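Local structure of FAD:protein FMN transferase (Vibrio cholerae, 6NXI) at residues 97-100 against 101-105; 135-139 against 140-144; 71-75 against 76-80; 144-147 against 148-151. The protein probably transfers the FMN moiety of FAD onto a threonine hydroxyl of target flavoproteins, with magnesium as the metal cofactor. All blocks are in the same frame, centred on the assembly; numbering follows the deposited sequence. Where two conformers were deposited one is given.

Contact 1 of 4, residues 97-100 against 101-105; sequences VTVG and PLVNL. With FAD (flavin-adenine dinucleotide), chain B.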
loop_
_atom_site.group_PDB
_atom_site.type_symbol
_atom_site.label_atom_id
_atom_site.label_comp_id
_atom_site.label_asym_id
_atom_site.label_seq_id
_atom_site.Cartn_x
_atom_site.Cartn_y
_atom_site.Cartn_z
ATOM N N VAL A 97 0.934 8.888 7.243
ATOM C CA VAL A 97 1.245 7.687 8.061
ATOM C C VAL A 97 1.174 8.003 9.565
ATOM O O VAL A 97 1.230 7.047 10.345
ATOM C CB VAL A 97 2.588 7.082 7.642
ATOM C CG1 VAL A 97 2.472 6.526 6.234
ATOM C CG2 VAL A 97 3.743 8.074 7.800
ATOM N N THR A 98 1.000 9.263 9.994
ATOM C CA THR A 98 0.825 9.542 11.452
ATOM C C THR A 98 -0.653 9.410 11.836
ATOM O O THR A 98 -0.977 9.702 12.985
ATOM C CB THR A 98 1.341 10.917 11.873
ATOM O OG1 THR A 98 0.464 11.912 11.351
ATOM C CG2 THR A 98 2.755 11.113 11.389
ATOM N N VAL A 99 -1.522 8.860 10.974
ATOM C CA VAL A 99 -2.945 8.642 11.359
ATOM C C VAL A 99 -3.094 7.361 12.204
ATOM O O VAL A 99 -4.252 6.956 12.518
ATOM C CB VAL A 99 -3.932 8.601 10.171
ATOM C CG1 VAL A 99 -4.068 9.950 9.493
ATOM C CG2 VAL A 99 -3.629 7.480 9.202
ATOM N N GLY A 100 -2.008 6.717 12.598
ATOM C CA GLY A 100 -2.035 5.554 13.490
ATOM C C GLY A 100 -3.107 5.626 14.579
ATOM O O GLY A 100 -3.893 4.688 14.721
ATOM N N PRO A 101 -3.125 6.656 15.440
ATOM C CA PRO A 101 -4.096 6.732 16.536
ATOM C C PRO A 101 -5.539 6.635 16.040
ATOM O O PRO A 101 -6.345 6.077 16.793
ATOM C CB PRO A 101 -3.756 8.088 17.217
ATOM C CG PRO A 101 -2.287 8.308 16.862
ATOM C CD PRO A 101 -2.222 7.811 15.434
ATOM N N LEU A 102 -5.834 7.170 14.848
ATOM C CA LEU A 102 -7.208 7.169 14.271
ATOM C C LEU A 102 -7.515 5.809 13.661
ATOM O O LEU A 102 -8.598 5.270 13.889
ATOM C CB LEU A 102 -7.297 8.295 13.244
ATOM C CG LEU A 102 -7.071 9.706 13.810
ATOM C CD1 LEU A 102 -6.723 10.670 12.720
ATOM C CD2 LEU A 102 -8.313 10.183 14.530
ATOM N N VAL A 103 -6.561 5.224 12.957
ATOM C CA VAL A 103 -6.752 3.845 12.424
ATOM C C VAL A 103 -7.085 2.912 13.602
ATOM O O VAL A 103 -7.988 2.078 13.537
ATOM C CB VAL A 103 -5.482 3.394 11.699
ATOM C CG1 VAL A 103 -5.509 1.918 11.354
ATOM C CG2 VAL A 103 -5.219 4.256 10.462
ATOM N N ASN A 104 -6.347 3.063 14.694
ATOM C CA ASN A 104 -6.503 2.217 15.883
ATOM C C ASN A 104 -7.862 2.519 16.516
ATOM O O ASN A 104 -8.581 1.562 16.819
ATOM C CB ASN A 104 -5.362 2.425 16.859
ATOM C CG ASN A 104 -4.018 1.961 16.319
ATOM O OD1 ASN A 104 -3.937 1.401 15.238
ATOM N ND2 ASN A 104 -2.956 2.326 17.029
ATOM N N LEU A 105 -8.230 3.792 16.652
ATOM C CA LEU A 105 -9.548 4.175 17.241
ATOM C C LEU A 105 -10.698 3.473 16.508
ATOM O O LEU A 105 -11.659 3.018 17.169
ATOM C CB LEU A 105 -9.685 5.691 17.203
ATOM C CG LEU A 105 -10.987 6.241 17.785
ATOM C CD1 LEU A 105 -11.035 6.079 19.302
ATOM C CD2 LEU A 105 -11.178 7.689 17.400
HETATM P PA FAD B . -4.116 0.446 1.803
HETATM O O1A FAD B . -5.362 0.912 1.139
HETATM O O2A FAD B . -2.885 0.261 1.008
HETATM O O5B FAD B . -3.769 1.396 3.040
HETATM C C5B FAD B . -4.755 1.390 4.106
HETATM C C4B FAD B . -4.096 1.236 5.456
HETATM O O4B FAD B . -3.183 2.323 5.744
HETATM C C3B FAD B . -5.121 1.237 6.589
HETATM O O3B FAD B . -5.514 -0.103 6.888
HETATM C C2B FAD B . -4.373 1.934 7.733
HETATM O O2B FAD B . -3.537 1.029 8.420
HETATM C C1B FAD B . -3.525 2.949 6.978
HETATM N N9A FAD B . -4.155 4.214 6.667
HETATM C C8A FAD B . -5.518 4.545 6.683
HETATM N N7A FAD B . -5.729 5.750 6.211
HETATM C C5A FAD B . -4.486 6.274 5.917
HETATM C C6A FAD B . -4.087 7.524 5.420
HETATM N N6A FAD B . -4.935 8.499 5.049
HETATM N N1A FAD B . -2.767 7.686 5.197
HETATM C C2A FAD B . -1.920 6.699 5.551
HETATM N N3A FAD B . -2.185 5.475 6.025
HETATM C C4A FAD B . -3.510 5.333 6.195
HETATM N N1 FAD B . -2.408 -7.073 9.805
HETATM C C2 FAD B . -2.656 -7.959 10.831
HETATM O O2 FAD B . -3.832 -8.277 11.115
HETATM N N3 FAD B . -1.650 -8.535 11.539
HETATM C C4 FAD B . -0.331 -8.255 11.297
HETATM O O4 FAD B . 0.551 -8.766 11.974
HETATM C C4X FAD B . -0.030 -7.319 10.253
HETATM N N5 FAD B . 1.229 -7.018 10.006
HETATM C C5X FAD B . 1.493 -6.111 9.006
HETATM C C6 FAD B . 2.831 -5.756 8.741
HETATM C C7 FAD B . 3.186 -4.858 7.756
HETATM C C7M FAD B . 4.643 -4.529 7.523
HETATM C C8 FAD B . 2.159 -4.285 6.970
HETATM C C8M FAD B . 2.469 -3.286 5.886
HETATM C C9 FAD B . 0.826 -4.624 7.225
HETATM C C9A FAD B . 0.466 -5.537 8.226
HETATM N N10 FAD B . -0.859 -5.878 8.524
HETATM C C10 FAD B . -1.154 -6.773 9.538
HETATM C "C1'" FAD B . -1.962 -5.353 7.691
HETATM C "C2'" FAD B . -2.339 -3.944 7.976
HETATM O "O2'" FAD B . -2.848 -3.819 9.300
HETATM C "C3'" FAD B . -3.428 -3.504 6.982
HETATM O "O3'" FAD B . -4.616 -4.252 7.120
HETATM C "C4'" FAD B . -3.045 -3.661 5.523
HETATM O "O4'" FAD B . -1.685 -3.295 5.357
HETATM C "C5'" FAD B . -3.981 -2.894 4.610
HETATM O "O5'" FAD B . -3.425 -2.928 3.272
HETATM P P FAD B . -4.318 -2.458 2.053
HETATM O O1P FAD B . -5.667 -3.016 2.126
HETATM O O2P FAD B . -3.382 -2.670 0.883
HETATM O O3P FAD B . -4.453 -0.931 2.471
#
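Val99 sets its CG2 methyl against that of Val103, 3.8 Å from CG2 to CG2, while the same Val99 methyl lies over one face of the FAD adenine, with Val99 CG2 3.6 Å from C5A of the cofactor. With CG1 of Val99 anti to the carbonyl carbon (chi1 -68°), CG2 is left between the backbone N and the carbonyl carbon, facing both partners. The other branch, CG1, points away from the ribose and packs on the tip of Leu102. Val103 continues the apolar surface along the nucleotide: its CG1 comes within 3.6 Å of the ribose hydroxyl O2B, and its CG2 also rests on the sugar, at C2B. Adenine and ribose are thus lined by methyl groups here, whereas hydrogen bonds to FAD come from other parts of the chain, Asp152 and Tyr53 among them.

This is the N-terminus of helix 100-105, with Val99 in the N-cap position. The cap residue has an apolar side chain, and its carbonyl opens the helix: Val103 N donates to Val99 O at 2.9 Å, nearly straight (169° at the hydrogen), and Leu102 N adds a weak, bent bond to the same oxygen. Gly100 O takes Asn104 N in the next rung, at 2.9 Å. Pro101 has no N-H to offer, which costs nothing in a first turn, where backbone N-H groups have no preceding helical carbonyl to meet. Further back, Thr98 turns from the cofactor and hydrogen-bonds through OG1 with Asp96 and Gly131, and on the far flank Leu102 and Leu105 lean on helix 120-127.

Contact 2 of 4, residues 135-139 against 140-144; sequences LTIEG and NTLSK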
loop_
_atom_site.group_PDB
_atom_site.type_symbol
_atom_site.label_atom_id
_atom_site.label_comp_id
_atom_site.label_asym_id
_atom_site.label_seq_id
_atom_site.Cartn_x
_atom_site.Cartn_y
_atom_site.Cartn_z
ATOM N N LEU A 135 6.464 14.743 12.529
ATOM C CA LEU A 135 7.447 13.696 12.194
ATOM C C LEU A 135 8.549 14.351 11.362
ATOM O O LEU A 135 8.217 14.954 10.331
ATOM C CB LEU A 135 6.746 12.585 11.397
ATOM C CG LEU A 135 7.640 11.412 10.970
ATOM C CD1 LEU A 135 8.209 10.660 12.169
ATOM C CD2 LEU A 135 6.866 10.457 10.092
ATOM N N THR A 136 9.811 14.176 11.748
ATOM C CA THR A 136 10.944 14.656 10.918
ATOM C C THR A 136 11.990 13.547 10.763
ATOM O O THR A 136 12.150 12.676 11.664
ATOM C CB THR A 136 11.476 15.990 11.461
ATOM O OG1 THR A 136 11.695 15.853 12.860
ATOM C CG2 THR A 136 10.499 17.128 11.263
ATOM N N ILE A 137 12.718 13.647 9.643
ATOM C CA ILE A 137 13.876 12.772 9.335
ATOM C C ILE A 137 15.152 13.600 9.481
ATOM O O ILE A 137 15.215 14.735 8.957
ATOM C CB ILE A 137 13.747 12.167 7.935
ATOM C CG1 ILE A 137 12.524 11.249 7.866
ATOM C CG2 ILE A 137 15.034 11.464 7.566
ATOM C CD1 ILE A 137 12.333 10.610 6.510
ATOM N N GLU A 138 16.101 13.059 10.240
ATOM C CA GLU A 138 17.440 13.681 10.443
ATOM C C GLU A 138 18.462 12.545 10.276
ATOM O O GLU A 138 18.554 11.679 11.196
ATOM C CB GLU A 138 17.561 14.357 11.814
ATOM C CG GLU A 138 16.710 15.612 11.981
ATOM C CD GLU A 138 16.953 16.336 13.292
ATOM O OE1 GLU A 138 17.912 17.127 13.338
ATOM O OE2 GLU A 138 16.220 16.065 14.279
ATOM N N GLY A 139 19.137 12.580 9.100
ATOM C CA GLY A 139 20.137 11.571 8.727
ATOM C C GLY A 139 19.454 10.230 8.719
ATOM O O GLY A 139 18.458 10.111 7.977
ATOM N N ASN A 140 19.888 9.319 9.592
ATOM C CA ASN A 140 19.350 7.935 9.678
ATOM C C ASN A 140 18.443 7.796 10.911
ATOM O O ASN A 140 18.418 6.695 11.524
ATOM C CB ASN A 140 20.507 6.938 9.689
ATOM C CG ASN A 140 21.330 7.049 8.426
ATOM O OD1 ASN A 140 20.810 7.458 7.387
ATOM N ND2 ASN A 140 22.595 6.665 8.485
ATOM N N THR A 141 17.751 8.870 11.292
ATOM C CA THR A 141 16.890 8.872 12.501
ATOM C C THR A 141 15.536 9.481 12.162
ATOM O O THR A 141 15.397 10.234 11.159
ATOM C CB THR A 141 17.527 9.603 13.704
ATOM O OG1 THR A 141 17.403 10.993 13.429
ATOM C CG2 THR A 141 18.974 9.212 13.902
ATOM N N LEU A 142 14.578 9.124 13.001
ATOM C CA LEU A 142 13.247 9.752 13.071
ATOM C C LEU A 142 13.142 10.536 14.375
ATOM O O LEU A 142 13.606 10.024 15.406
ATOM C CB LEU A 142 12.175 8.652 13.069
ATOM C CG LEU A 142 12.222 7.626 11.946
ATOM C CD1 LEU A 142 10.990 6.730 12.044
ATOM C CD2 LEU A 142 12.300 8.294 10.587
ATOM N N SER A 143 12.406 11.654 14.347
ATOM C CA SER A 143 12.024 12.347 15.602
ATOM C C SER A 143 10.540 12.700 15.561
ATOM O O SER A 143 9.962 12.860 14.456
ATOM C CB SER A 143 12.898 13.549 15.938
ATOM O OG SER A 143 13.309 14.239 14.775
ATOM N N LYS A 144 9.960 12.742 16.744
ATOM C CA LYS A 144 8.534 13.079 16.926
ATOM C C LYS A 144 8.479 14.178 17.974
ATOM O O LYS A 144 9.129 13.984 19.014
ATOM C CB LYS A 144 7.740 11.836 17.328
ATOM C CG LYS A 144 8.298 11.049 18.506
ATOM C CD LYS A 144 7.809 9.606 18.605
ATOM C CE LYS A 144 6.618 9.452 19.513
ATOM N NZ LYS A 144 6.269 8.026 19.680
HETATM O O HOH W 1 9.675 16.147 14.671
#
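The peptide carbonyl of Glu138 is met in two ways by Thr141: the hydroxyl OG1 donates in the carbonyl plane, on a lone pair of Glu138 O at 2.6 Å, while Thr141 N comes in at 2.9 Å from above that plane. This double grip closes a type II' beta turn, Glu138 to Thr141, at the tip of the antiparallel hairpin of strands 135-138 and 141-144. Gly139 takes a positive phi (59°) in the turn. Returning the bond, Glu138 N donates to Thr141 O, again from above the carbonyl plane. At the second hydrogen-bonded pair, Thr136 and Ser143 exchange two backbone bonds: Thr136 N to Ser143 O at 3.0 Å and Ser143 N to Thr136 O at 2.9 Å.

The two faces of the hairpin differ. Ile137 and Leu142 lie side by side on one, with Ile137 CG1 4.0 Å from Leu142 CD2; Ile137 turns to helix 75-90 and Leu142 to Phe62 of helix 58-64. Thr136, Thr141 and Ser143 place hydroxyls on the other, beside the Glu138 side chain. A bond between Ser143 OG and Thr136 OG1 belongs to one of two serine conformers and is uncertain to that extent; a water sits 2.7 Å from Thr136 OG1.

Contact 3 of 4, residues 71-75 against 76-80; sequences FAVST and QTLTV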
loop_
_atom_site.group_PDB
_atom_site.type_symbol
_atom_site.label_atom_id
_atom_site.label_comp_id
_atom_site.label_asym_id
_atom_site.label_seq_id
_atom_site.Cartn_x
_atom_site.Cartn_y
_atom_site.Cartn_z
ATOM N N PHE A 71 15.646 8.997 16.989
ATOM C CA PHE A 71 15.566 7.538 17.171
ATOM C C PHE A 71 16.093 6.866 15.893
ATOM O O PHE A 71 15.502 6.989 14.790
ATOM C CB PHE A 71 14.108 7.190 17.484
ATOM C CG PHE A 71 13.864 5.731 17.716
ATOM C CD1 PHE A 71 13.872 5.172 18.979
ATOM C CD2 PHE A 71 13.593 4.911 16.640
ATOM C CE1 PHE A 71 13.603 3.822 19.154
ATOM C CE2 PHE A 71 13.393 3.548 16.813
ATOM C CZ PHE A 71 13.353 3.018 18.066
ATOM N N ALA A 72 17.211 6.155 16.009
ATOM C CA ALA A 72 17.868 5.556 14.838
ATOM C C ALA A 72 17.043 4.373 14.329
ATOM O O ALA A 72 16.486 3.606 15.133
ATOM C CB ALA A 72 19.275 5.152 15.184
ATOM N N VAL A 73 16.943 4.291 13.009
ATOM C CA VAL A 73 16.226 3.212 12.298
ATOM C C VAL A 73 17.104 2.676 11.165
ATOM O O VAL A 73 18.130 3.290 10.749
ATOM C CB VAL A 73 14.863 3.708 11.787
ATOM C CG1 VAL A 73 13.938 4.113 12.934
ATOM C CG2 VAL A 73 15.034 4.842 10.787
ATOM N N SER A 74 16.682 1.527 10.660
ATOM C CA SER A 74 17.346 0.832 9.548
ATOM C C SER A 74 17.227 1.661 8.267
ATOM O O SER A 74 16.275 2.474 8.128
ATOM C CB SER A 74 16.735 -0.519 9.355
ATOM O OG SER A 74 15.383 -0.394 8.927
ATOM N N THR A 75 18.144 1.418 7.334
ATOM C CA THR A 75 18.081 2.006 5.982
ATOM C C THR A 75 16.706 1.742 5.382
ATOM O O THR A 75 16.126 2.669 4.766
ATOM C CB THR A 75 19.162 1.405 5.086
ATOM O OG1 THR A 75 20.356 1.706 5.806
ATOM C CG2 THR A 75 19.153 1.978 3.694
ATOM N N GLN A 76 16.178 0.527 5.525
ATOM C CA GLN A 76 14.884 0.182 4.858
ATOM C C GLN A 76 13.746 1.006 5.462
ATOM O O GLN A 76 12.970 1.630 4.739
ATOM C CB GLN A 76 14.571 -1.312 4.943
ATOM C CG GLN A 76 15.601 -2.213 4.293
ATOM C CD GLN A 76 16.673 -2.734 5.213
ATOM O OE1 GLN A 76 17.184 -2.025 6.107
ATOM N NE2 GLN A 76 17.017 -4.001 4.992
ATOM N N THR A 77 13.666 1.083 6.778
ATOM C CA THR A 77 12.594 1.885 7.424
ATOM C C THR A 77 12.754 3.342 6.985
ATOM O O THR A 77 11.741 4.033 6.744
ATOM C CB THR A 77 12.672 1.762 8.952
ATOM O OG1 THR A 77 12.554 0.382 9.307
ATOM C CG2 THR A 77 11.600 2.584 9.627
ATOM N N LEU A 78 13.994 3.867 7.019
ATOM C CA LEU A 78 14.232 5.262 6.599
ATOM C C LEU A 78 13.695 5.470 5.171
ATOM O O LEU A 78 12.989 6.451 4.961
ATOM C CB LEU A 78 15.733 5.564 6.727
ATOM C CG LEU A 78 16.143 7.028 6.806
ATOM C CD1 LEU A 78 15.739 7.791 5.555
ATOM C CD2 LEU A 78 15.615 7.676 8.045
ATOM N N THR A 79 13.995 4.565 4.235
ATOM C CA THR A 79 13.576 4.681 2.826
ATOM C C THR A 79 12.046 4.763 2.783
ATOM O O THR A 79 11.521 5.600 2.032
ATOM C CB THR A 79 14.137 3.533 2.000
ATOM O OG1 THR A 79 15.571 3.654 2.099
ATOM C CG2 THR A 79 13.662 3.592 0.557
ATOM N N VAL A 80 11.354 3.900 3.532
ATOM C CA VAL A 80 9.872 3.851 3.489
ATOM C C VAL A 80 9.275 5.090 4.138
ATOM O O VAL A 80 8.379 5.711 3.566
ATOM C CB VAL A 80 9.376 2.549 4.133
ATOM C CG1 VAL A 80 7.862 2.567 4.260
ATOM C CG2 VAL A 80 9.890 1.346 3.347
#
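Ser74 and Thr77 make the capping bond that starts helix 75-90: Thr77 N donates to Ser74 OG at 3.1 Å, almost straight (166° at the hydrogen). Ser74 is the N-cap, and its hydroxyl stands between its own backbone N and carbonyl carbon (chi1 66°), which swings OG round to the first turn, where it takes the place of a preceding carbonyl. One carboxylate oxygen of Glu58, OE1, hydrogen-bonds to both Ser74 OG and Thr77 OG1, pinning the cap from the neighbouring helix 58-64. A negative charge beside a helix N-terminus would be expected to interact favourably with the helix dipole.

The first helical backbone bond runs from Leu78 N to Ser74 O at 2.9 Å. In the next, Thr75 O receives two donors from the same residue, Thr79 N and Thr79 OG1, both at 2.9 Å. They approach from opposite faces of the carbonyl plane, and the hydroxyl lies well above it, so the threonine side chain folds back along the helix and uses the oxygen that its own backbone already holds.

Outside this polar ring, Val73 and Leu78 flank the cap as a hydrophobic staple, joining the residue before the N-cap to the fourth residue after it. Their side chains cross at about a right angle. Gln76 bends at chi2 (93°) to bring its amide back over the cap, towards Gln49 of helix 32-50, and Gln76 OE1 comes to 3.6 Å from Ser74 CB. In the staple itself, Val73 CG2 touches Leu78 CD2 at 4.0 Å.

Contact 4 of 4, residues 144-147 against 148-151; sequences KDIP and ELYV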
loop_
_atom_site.group_PDB
_atom_site.type_symbol
_atom_site.label_atom_id
_atom_site.label_comp_id
_atom_site.label_asym_id
_atom_site.label_seq_id
_atom_site.Cartn_x
_atom_site.Cartn_y
_atom_site.Cartn_z
ATOM N N LYS A 144 9.960 12.742 16.744
ATOM C CA LYS A 144 8.534 13.079 16.926
ATOM C C LYS A 144 8.479 14.178 17.974
ATOM O O LYS A 144 9.129 13.984 19.014
ATOM C CB LYS A 144 7.740 11.836 17.328
ATOM C CG LYS A 144 8.298 11.049 18.506
ATOM C CD LYS A 144 7.809 9.606 18.605
ATOM C CE LYS A 144 6.618 9.452 19.513
ATOM N NZ LYS A 144 6.269 8.026 19.680
ATOM N N ASP A 145 7.795 15.283 17.662
ATOM C CA ASP A 145 7.817 16.498 18.522
ATOM C C ASP A 145 6.708 16.353 19.550
ATOM O O ASP A 145 6.595 17.235 20.427
ATOM C CB ASP A 145 7.727 17.787 17.714
ATOM C CG ASP A 145 6.407 18.043 17.019
ATOM O OD1 ASP A 145 5.412 17.275 17.245
ATOM O OD2 ASP A 145 6.382 19.018 16.253
ATOM N N ILE A 146 5.927 15.279 19.461
ATOM C CA ILE A 146 4.930 14.933 20.516
ATOM C C ILE A 146 5.110 13.458 20.854
ATOM O O ILE A 146 5.344 12.620 19.972
ATOM C CB ILE A 146 3.470 15.278 20.147
ATOM C CG1 ILE A 146 2.980 14.600 18.866
ATOM C CG2 ILE A 146 3.275 16.784 20.054
ATOM C CD1 ILE A 146 1.490 14.668 18.690
ATOM N N PRO A 147 5.031 13.116 22.157
ATOM C CA PRO A 147 5.282 11.755 22.632
ATOM C C PRO A 147 4.309 10.678 22.134
ATOM O O PRO A 147 4.705 9.551 22.051
ATOM C CB PRO A 147 5.234 11.874 24.169
ATOM C CG PRO A 147 4.502 13.166 24.444
ATOM C CD PRO A 147 4.769 14.063 23.260
ATOM N N GLU A 148 3.064 11.034 21.824
ATOM C CA GLU A 148 1.996 10.036 21.584
ATOM C C GLU A 148 1.928 9.687 20.090
ATOM O O GLU A 148 0.977 8.951 19.713
ATOM C CB GLU A 148 0.638 10.590 22.044
ATOM C CG GLU A 148 0.615 11.051 23.489
ATOM C CD GLU A 148 1.031 12.495 23.757
ATOM O OE1 GLU A 148 1.495 13.193 22.812
ATOM O OE2 GLU A 148 0.856 12.943 24.938
ATOM N N LEU A 149 2.787 10.290 19.259
ATOM C CA LEU A 149 2.740 10.118 17.781
ATOM C C LEU A 149 2.815 8.620 17.523
ATOM O O LEU A 149 3.623 7.960 18.171
ATOM C CB LEU A 149 3.882 10.847 17.058
ATOM C CG LEU A 149 3.588 11.172 15.590
ATOM C CD1 LEU A 149 2.659 12.360 15.460
ATOM C CD2 LEU A 149 4.862 11.437 14.841
ATOM N N TYR A 150 1.983 8.101 16.628
ATOM C CA TYR A 150 1.967 6.651 16.318
ATOM C C TYR A 150 1.940 6.526 14.797
ATOM O O TYR A 150 0.965 6.915 14.161
ATOM C CB TYR A 150 0.758 6.007 16.985
ATOM C CG TYR A 150 0.653 4.502 16.931
ATOM C CD1 TYR A 150 0.472 3.825 15.731
ATOM C CD2 TYR A 150 0.718 3.728 18.084
ATOM C CE1 TYR A 150 0.404 2.448 15.691
ATOM C CE2 TYR A 150 0.643 2.340 18.054
ATOM C CZ TYR A 150 0.446 1.693 16.848
ATOM O OH TYR A 150 0.391 0.322 16.855
ATOM N N VAL A 151 3.046 6.079 14.224
ATOM C CA VAL A 151 3.219 5.961 12.749
ATOM C C VAL A 151 2.781 4.551 12.370
ATOM O O VAL A 151 3.164 3.576 13.044
ATOM C CB VAL A 151 4.691 6.210 12.350
ATOM C CG1 VAL A 151 4.914 5.915 10.897
ATOM C CG2 VAL A 151 5.123 7.633 12.678
#
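Lys144 runs along Leu149 and delivers its ammonium group to the backbone: NZ donates to Leu149 O at 3.0 Å, lying in the plane of that carbonyl, and makes a weak bond to Pro147 O at 3.2 Å. The aliphatic part of the same lysine packs on the leucine, with Lys144 CB 3.8 Å from Leu149 CD2. The other methyl of Leu149 faces Ile146, where CG1 of the isoleucine and CD1 of the leucine are 4.1 Å apart and the two side chains cross at about a right angle. Leu149 is therefore held between an alkyl chain and a branched apolar one. At the corner of the turn, Glu148 lies alongside Pro147. Its chain bends at chi2 (88°), which brings the carboxylate back along the pyrrolidine ring, with Glu148 OE1 3.4 Å from Pro147 CG.

The lysine is positioned by a second set of partners. A kink at chi3 (-94°) turns its end inward, where NZ also hydrogen-bonds to the carbonyls of Phe62 and His65, in the last turn of helix 58-64 and just beyond it, and forms a cation-pi contact with the Phe62 ring. A positive charge at that end is consistent with a favourable interaction with the helix dipole. Asp145 fixes the start of the loop through His134, and Val151 N at its far end is held by Asn63. Between these attachments the chain reverses in a type I beta turn from Ile146 to Leu149, in the connection that leaves strand 141-144 and leads to helix 157-171.

In the fold
Contact 1 is wholly buried and the only one of the four to touch FAD; contacts 2, 3 and 4 are partly buried. Contacts 2 and 3 meet in one three-stranded sheet, where strand 71-72 pairs with strand 141-144 and Leu142 O probably accepts from Phe71 N. Contact 4 continues contact 2 through the shared Lys144, and Leu135 and Leu149 pack together between them. It also reaches contact 1, since Tyr150 lies against Gly100 and Asn104. Contacts 1 and 3 are both helix starts, yet their caps differ: an apolar valine beside the cofactor, a serine hydroxyl bonded to a glutamate away from it.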